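Side-chain contact in surface-associated protein CshB (Streptococcus gordonii, PDB 6YZG), which probably binds host fibronectin as a cell-wall-attached adhesin, this piece holding its non-repetitive domain 2: residues K203-W207 with Y208-S212. Numbering follows the deposited sequence.
Sequences KSVDW and YKYLS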
# COMPACT_ATOMS: atom_id res chain seq x y z
N LYS A 203 -12.04 -7.49 20.46
CA LYS A 203 -12.76 -8.76 20.61
C LYS A 203 -14.26 -8.56 20.69
O LYS A 203 -15.02 -9.58 20.89
CB LYS A 203 -12.23 -9.48 21.87
CG LYS A 203 -10.76 -9.81 21.86
CD LYS A 203 -10.33 -10.62 20.73
CE LYS A 203 -8.86 -10.97 20.85
NZ LYS A 203 -8.41 -11.72 19.67
N SER A 204 -14.77 -7.34 20.50
CA SER A 204 -16.21 -7.06 20.50
C SER A 204 -16.86 -7.46 19.16
O SER A 204 -18.10 -7.52 19.12
CB SER A 204 -16.47 -5.61 20.75
OG SER A 204 -16.12 -4.79 19.59
N VAL A 205 -16.09 -7.75 18.15
CA VAL A 205 -16.57 -8.10 16.79
C VAL A 205 -15.85 -9.34 16.27
O VAL A 205 -14.64 -9.52 16.56
CB VAL A 205 -16.34 -6.89 15.89
CG1 VAL A 205 -16.68 -7.27 14.46
CG2 VAL A 205 -17.07 -5.65 16.34
N ASP A 206 -16.52 -10.16 15.49
CA ASP A 206 -15.96 -11.27 14.72
C ASP A 206 -15.52 -10.75 13.34
O ASP A 206 -16.35 -10.69 12.41
CB ASP A 206 -16.89 -12.45 14.62
CG ASP A 206 -16.24 -13.61 13.86
OD1 ASP A 206 -15.11 -13.47 13.37
OD2 ASP A 206 -16.86 -14.69 13.82
N TRP A 207 -14.29 -10.27 13.22
CA TRP A 207 -13.82 -9.60 12.00
C TRP A 207 -13.82 -10.60 10.86
O TRP A 207 -13.88 -10.18 9.71
CB TRP A 207 -12.43 -9.01 12.23
CG TRP A 207 -12.47 -8.02 13.34
CD1 TRP A 207 -12.05 -8.21 14.63
CD2 TRP A 207 -13.16 -6.75 13.36
NE1 TRP A 207 -12.34 -7.13 15.37
CE2 TRP A 207 -13.00 -6.16 14.64
CE3 TRP A 207 -13.85 -5.98 12.39
CZ2 TRP A 207 -13.50 -4.93 15.02
CZ3 TRP A 207 -14.33 -4.77 12.75
CH2 TRP A 207 -14.20 -4.24 14.04
N TYR A 208 -13.68 -11.90 11.11
CA TYR A 208 -13.70 -12.87 10.00
C TYR A 208 -15.05 -12.82 9.29
O TYR A 208 -15.11 -13.19 8.08
CB TYR A 208 -13.41 -14.29 10.49
CG TYR A 208 -12.07 -14.39 11.12
CD1 TYR A 208 -10.92 -14.14 10.40
CD2 TYR A 208 -11.96 -14.75 12.45
CE1 TYR A 208 -9.65 -14.26 10.99
CE2 TYR A 208 -10.73 -14.79 13.07
CZ TYR A 208 -9.57 -14.55 12.34
OH TYR A 208 -8.36 -14.63 13.00
N LYS A 209 -16.10 -12.41 9.97
CA LYS A 209 -17.45 -12.30 9.36
C LYS A 209 -17.67 -10.89 8.79
O LYS A 209 -18.77 -10.63 8.30
CB LYS A 209 -18.57 -12.78 10.28
CG LYS A 209 -18.42 -14.26 10.65
CD LYS A 209 -18.27 -15.14 9.42
CE LYS A 209 -18.04 -16.62 9.71
NZ LYS A 209 -19.23 -17.23 10.35
N TYR A 210 -16.69 -10.00 8.78
CA TYR A 210 -16.68 -8.81 7.87
C TYR A 210 -16.25 -9.25 6.49
O TYR A 210 -16.54 -8.53 5.54
CB TYR A 210 -15.79 -7.70 8.42
CG TYR A 210 -16.44 -6.76 9.40
CD1 TYR A 210 -17.18 -7.21 10.48
CD2 TYR A 210 -16.30 -5.40 9.26
CE1 TYR A 210 -17.76 -6.32 11.36
CE2 TYR A 210 -16.85 -4.49 10.15
CZ TYR A 210 -17.60 -4.95 11.20
OH TYR A 210 -18.13 -4.10 12.15
N LEU A 211 -15.47 -10.31 6.34
CA LEU A 211 -14.94 -10.73 5.04
C LEU A 211 -16.06 -11.21 4.16
O LEU A 211 -17.08 -11.73 4.64
CB LEU A 211 -13.88 -11.79 5.29
CG LEU A 211 -12.69 -11.36 6.13
CD1 LEU A 211 -11.66 -12.48 6.19
CD2 LEU A 211 -12.14 -10.04 5.68
N SER A 212 -15.87 -11.06 2.86
CA SER A 212 -16.88 -11.55 1.90
C SER A 212 -17.02 -13.06 1.98
O SER A 212 -16.03 -13.79 1.97
CB SER A 212 -16.53 -11.14 0.50
OG SER A 212 -17.60 -11.52 -0.37
O HOH W 1 -18.93 -16.47 13.14
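Trp207 turns the edge of its indole toward the face of Tyr210 in an edge-to-face pair, the six-membered ring and the phenol having centroids 4.8 Å apart and planes inclined at 58°. The touching corner is Trp207 CZ3, 3.6 Å from Tyr210 CZ and set toward the rim of the phenol. Valine's branch sets one methyl against both rings: the torsion that puts Val205 CG1 anti to the backbone N (chi1 173°) carries it over the middle of one indole face, 3.4 Å from Tyr210 CE1.

Polar contacts shape the turn. Lys209 N donates a hydrogen bond to Asp206 O at 3.0 Å and Tyr210 N one to Trp207 O at 3.0 Å, the i to i+3 pattern of a 3-10 turn, which brings Tyr210 round beside Trp207. Aspartate, with its short side chain, suits the start of the turn: Asp206 OD1 accepts a weak hydrogen bond from Tyr208 N at 3.1 Å. Its OD2 takes Thr60 OG1 and a water; the long chain of Lys209 passes OD2 with CG at 3.6 Å, and its NZ donates to the same water.

In sequence the turn follows helix 198-201 and precedes strand 224-229. Both aromatics offer flat apolar surface to Phe153 of strand 153-158 and Ala251 of the second subunit, yet keep polar atoms: Trp207 NE1 is hydrogen-bonded to Asp202 O, Tyr210 OH to Asn120 OD1 of strand 119-131. Val205 touches Tyr51 of helix 49-55.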